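Local coordinates for uncharacterized protein YUAB (Bacillus subtilis, PDB 4BHU), which forms a self-polymerising, mechanically robust layer on the surface of biofilms that makes them hydrophobic, and is required for complex colony architecture, at residues Phe48-Asn51 with Thr52-Met56; Ile66-Asn69 with Gly70-Val73. The protein carries 1 engineered substitution. All blocks are in the same frame, centred on the assembly; numbering follows the deposited sequence.

Overall arrangement
Both contacts are local turns in the single BslA domain, which belongs to the E-set clan, and their centres lie about 9 Å apart. Interaction 1 is partly buried and rounds the corner into the short strand 55-56; interaction 2 is a surface contact that closes the hairpin of strands 66-67 and 72-76 at one edge of the larger sheet. The first relies on a carboxylate and an amide side chain that bond to backbone N-H groups, whereas the second combines backbone pairing with an amide-to-hydroxyl bond. They meet directly: Ala-50 N and Gly-70 O form a probable hydrogen bond of 2.7 Å, and Ile-66 packs against Ala-50 and Asn-51.

Interaction 1: Phe48-Asn51 with Thr52-Met56; sequences FTAN and TKDTM. Engineered in segment 52-56: Met-56 (natural residue Leu).
A type I beta turn from Asn-51 to Asp-54 is fastened by the side chains of its first and last residues. The turn's own backbone bond runs from Asp-54 N to Asn-51 O (2.9 Å). Asn-51 then adds an Asx turn: Asn-51 OD1 accepts from Lys-53 N at 2.8 Å, the donor tilted only 18° from the plane of the side-chain carbonyl. CG stands between the backbone N and the carbonyl carbon (chi1 61°), which folds the amide over the turn it has just opened; asparagine suits the place because its short side chain ends in an acceptor that reaches the N-H two residues on. Asp-54 returns the grip. Asp-54 OD2 takes the N-H of Asn-51 at 2.9 Å, on the anti side of the carboxylate and 31° out of its plane. Asp-54 OD2 also lies 3.2 Å from Ala-50 CA. A water lies between the two side chains, 2.8 Å from Asn-51 OD1 and 2.7 Å from Asp-54 OD1, placed to donate to either. Thr-52 and Lys-53 fill the corner, where their polar side chains are exposed to solvent.

The buried Asp-54 carboxylate is also tied to strand 90-95, OD1 by the N-H of Asn-92 and OD2 by a salt bridge to Lys-94, whose positive charge would be expected to favour the ionised acid. Lys-94 binds Thr-49 O as well, joining both arms of the loop to that strand. Beyond the turn, the engineered selenomethionine Met-56 packs on Leu-61, Phe-87 and Val-73 of strand 72-76.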
loop_
_atom_site.group_PDB
_atom_site.type_symbol
_atom_site.label_atom_id
_atom_site.label_comp_id
_atom_site.label_asym_id
_atom_site.label_seq_id
_atom_site.Cartn_x
_atom_site.Cartn_y
_atom_site.Cartn_z
ATOM N N PHE I 48 -36.428 34.504 8.051
ATOM C CA PHE I 48 -34.993 34.444 7.770
ATOM C C PHE I 48 -34.674 33.605 6.541
ATOM O O PHE I 48 -35.340 32.597 6.270
ATOM C CB PHE I 48 -34.239 33.900 8.987
ATOM C CG PHE I 48 -34.323 34.796 10.176
ATOM C CD1 PHE I 48 -33.396 35.796 10.367
ATOM C CD2 PHE I 48 -35.349 34.656 11.092
ATOM C CE1 PHE I 48 -33.484 36.632 11.456
ATOM C CE2 PHE I 48 -35.439 35.491 12.182
ATOM C CZ PHE I 48 -34.502 36.478 12.360
ATOM N N THR I 49 -33.660 34.026 5.797
ATOM C CA THR I 49 -33.230 33.291 4.615
ATOM C C THR I 49 -31.743 33.424 4.452
ATOM O O THR I 49 -31.150 34.397 4.920
ATOM C CB THR I 49 -33.855 33.854 3.315
ATOM O OG1 THR I 49 -33.518 35.238 3.207
ATOM C CG2 THR I 49 -35.373 33.694 3.311
ATOM N N ALA I 50 -31.146 32.461 3.749
ATOM C CA ALA I 50 -29.718 32.478 3.478
ATOM C C ALA I 50 -29.509 32.719 2.009
ATOM O O ALA I 50 -30.348 32.338 1.182
ATOM C CB ALA I 50 -29.048 31.137 3.910
ATOM N N ASN I 51 -28.376 33.338 1.692
ATOM C CA ASN I 51 -27.947 33.526 0.318
ATOM C C ASN I 51 -26.436 33.383 0.275
ATOM O O ASN I 51 -25.807 33.132 1.309
ATOM C CB ASN I 51 -28.407 34.887 -0.225
ATOM C CG ASN I 51 -27.832 36.063 0.545
ATOM O OD1 ASN I 51 -26.641 36.110 0.859
ATOM N ND2 ASN I 51 -28.686 37.036 0.840
ATOM N N THR I 52 -25.857 33.535 -0.911
ATOM C CA THR I 52 -24.438 33.261 -1.128
ATOM C C THR I 52 -23.504 34.327 -0.563
ATOM O O THR I 52 -22.294 34.213 -0.721
ATOM C CB THR I 52 -24.141 33.096 -2.620
ATOM O OG1 THR I 52 -24.566 34.273 -3.314
ATOM C CG2 THR I 52 -24.882 31.894 -3.176
ATOM N N LYS I 53 -24.061 35.362 0.071
ATOM C CA LYS I 53 -23.243 36.332 0.811
ATOM C C LYS I 53 -23.086 35.859 2.254
ATOM O O LYS I 53 -22.254 36.361 3.000
ATOM C CB LYS I 53 -23.854 37.747 0.785
ATOM C CG LYS I 53 -23.685 38.510 -0.539
ATOM C CD LYS I 53 -24.541 39.808 -0.587
ATOM C CE LYS I 53 -23.966 40.945 0.288
ATOM N NZ LYS I 53 -24.802 42.201 0.297
ATOM N N ASP I 54 -23.901 34.891 2.653
ATOM C CA ASP I 54 -23.749 34.295 3.969
ATOM C C ASP I 54 -22.630 33.262 3.924
ATOM O O ASP I 54 -22.184 32.874 2.852
ATOM C CB ASP I 54 -25.081 33.704 4.422
ATOM C CG ASP I 54 -26.155 34.775 4.553
ATOM O OD1 ASP I 54 -25.820 35.868 5.059
ATOM O OD2 ASP I 54 -27.310 34.556 4.125
ATOM N N THR I 55 -22.163 32.826 5.083
ATOM C CA THR I 55 -20.999 31.966 5.119
ATOM C C THR I 55 -21.191 30.835 6.104
ATOM O O THR I 55 -21.926 30.962 7.093
ATOM C CB THR I 55 -19.710 32.757 5.512
ATOM O OG1 THR I 55 -19.810 33.197 6.871
ATOM C CG2 THR I 55 -19.495 33.976 4.597
HETATM N N MSE I 56 -20.530 29.718 5.810
HETATM C CA MSE I 56 -20.436 28.587 6.715
HETATM C C MSE I 56 -18.948 28.385 7.049
HETATM O O MSE I 56 -18.132 28.185 6.147
HETATM C CB MSE I 56 -20.976 27.352 6.012
HETATM C CG MSE I 56 -21.004 26.131 6.847
HETATM SE SE MSE I 56 -22.434 26.250 8.167
HETATM C CE MSE I 56 -23.987 25.934 6.983
HETATM O O HOH W 1 -26.423 37.729 3.192
#

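Interaction 2: Ile66-Asn69 with Gly70-Val73; sequences ILNN and GKTV
Asn-68 lies across Thr-72, the two side chains crossing at about a right angle. Asn-68 CB already rests 3.5 Å from Thr-72 OG1. With CG anti to the backbone N (chi1 -174°), the amide is carried over the start of the returning strand. At its end the branches part: Asn-68 OD1 approaches Lys-71 CE at 4.0 Å, while Asn-68 ND2 donates to Thr-72 OG1 at 3.3 Å, the hydroxyl oxygen only 7° out of the amide plane. Asn-68 opens a type I' turn that ends at Lys-71, closed by Lys-71 N on Asn-68 O (3.2 Å); it links strands 66-67 and 72-76 as a beta hairpin. Asn-68, Asn-69 and Gly-70 all have positive phi, a conformation that asparagine and glycine accept more readily than most residues. Lys-71 and Thr-72 together face Leu-67 in a classic beta bulge, which includes the hydrogen-bonded pair Leu-67 and Thr-72; Leu-67 N donates to Thr-72 O at 3.0 Å and Thr-72 N to Leu-67 O. Leu-67 CG packs on Thr-72 CG2 at 4.0 Å. On the other face of the sheet, Ile-66 CG2 touches Gly-70 CA at 3.6 Å, and Val-73 reaches Ala-50 and Leu-61.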
loop_
_atom_site.group_PDB
_atom_site.type_symbol
_atom_site.label_atom_id
_atom_site.label_comp_id
_atom_site.label_asym_id
_atom_site.label_seq_id
_atom_site.Cartn_x
_atom_site.Cartn_y
_atom_site.Cartn_z
ATOM N N ILE I 66 -28.156 25.928 -0.776
ATOM C CA ILE I 66 -29.309 26.665 -0.279
ATOM C C ILE I 66 -30.562 26.217 -1.029
ATOM O O ILE I 66 -30.585 26.219 -2.261
ATOM C CB ILE I 66 -29.131 28.179 -0.488
ATOM C CG1 ILE I 66 -27.872 28.664 0.225
ATOM C CG2 ILE I 66 -30.351 28.934 0.048
ATOM C CD1 ILE I 66 -27.418 30.033 -0.196
ATOM N N LEU I 67 -31.599 25.830 -0.299
ATOM C CA LEU I 67 -32.858 25.500 -0.957
ATOM C C LEU I 67 -34.076 25.827 -0.089
ATOM O O LEU I 67 -33.953 26.460 0.959
ATOM C CB LEU I 67 -32.860 24.023 -1.343
ATOM C CG LEU I 67 -32.554 23.097 -0.178
ATOM C CD1 LEU I 67 -33.553 21.949 -0.193
ATOM C CD2 LEU I 67 -31.100 22.587 -0.248
ATOM N N ASN I 68 -35.258 25.387 -0.521
ATOM C CA ASN I 68 -36.464 25.626 0.266
ATOM C C ASN I 68 -36.652 27.137 0.458
ATOM O O ASN I 68 -36.942 27.621 1.556
ATOM C CB ASN I 68 -36.362 24.906 1.609
ATOM C CG ASN I 68 -37.636 24.994 2.419
ATOM O OD1 ASN I 68 -38.721 25.246 1.878
ATOM N ND2 ASN I 68 -37.511 24.798 3.727
ATOM N N ASN I 69 -36.472 27.868 -0.636
ATOM C CA ASN I 69 -36.669 29.315 -0.657
ATOM C C ASN I 69 -35.778 30.019 0.363
ATOM O O ASN I 69 -36.225 30.890 1.114
ATOM C CB ASN I 69 -38.142 29.642 -0.429
ATOM C CG ASN I 69 -39.053 28.963 -1.457
ATOM O OD1 ASN I 69 -40.054 28.337 -1.101
ATOM N ND2 ASN I 69 -38.682 29.055 -2.734
ATOM N N GLY I 70 -34.513 29.608 0.388
ATOM C CA GLY I 70 -33.513 30.198 1.264
ATOM C C GLY I 70 -33.590 29.795 2.728
ATOM O O GLY I 70 -32.824 30.306 3.535
ATOM N N LYS I 71 -34.479 28.873 3.083
ATOM C CA LYS I 71 -34.671 28.513 4.490
ATOM C C LYS I 71 -33.906 27.265 4.941
ATOM O O LYS I 71 -33.873 26.962 6.137
ATOM C CB LYS I 71 -36.144 28.287 4.783
ATOM C CG LYS I 71 -36.992 29.578 4.738
ATOM C CD LYS I 71 -38.439 29.297 5.162
ATOM C CE LYS I 71 -39.202 28.543 4.072
ATOM N NZ LYS I 71 -40.644 28.342 4.408
ATOM N N THR I 72 -33.328 26.540 3.992
ATOM C CA THR I 72 -32.558 25.328 4.303
ATOM C C THR I 72 -31.141 25.453 3.787
ATOM O O THR I 72 -30.914 25.780 2.625
ATOM C CB THR I 72 -33.226 24.067 3.687
ATOM O OG1 THR I 72 -34.467 23.824 4.358
ATOM C CG2 THR I 72 -32.331 22.815 3.854
ATOM N N VAL I 73 -30.179 25.175 4.652
ATOM C CA VAL I 73 -28.784 25.175 4.243
ATOM C C VAL I 73 -28.238 23.783 4.511
ATOM O O VAL I 73 -28.290 23.297 5.642
ATOM C CB VAL I 73 -27.969 26.244 4.998
ATOM C CG1 VAL I 73 -26.518 26.183 4.573
ATOM C CG2 VAL I 73 -28.548 27.647 4.731
#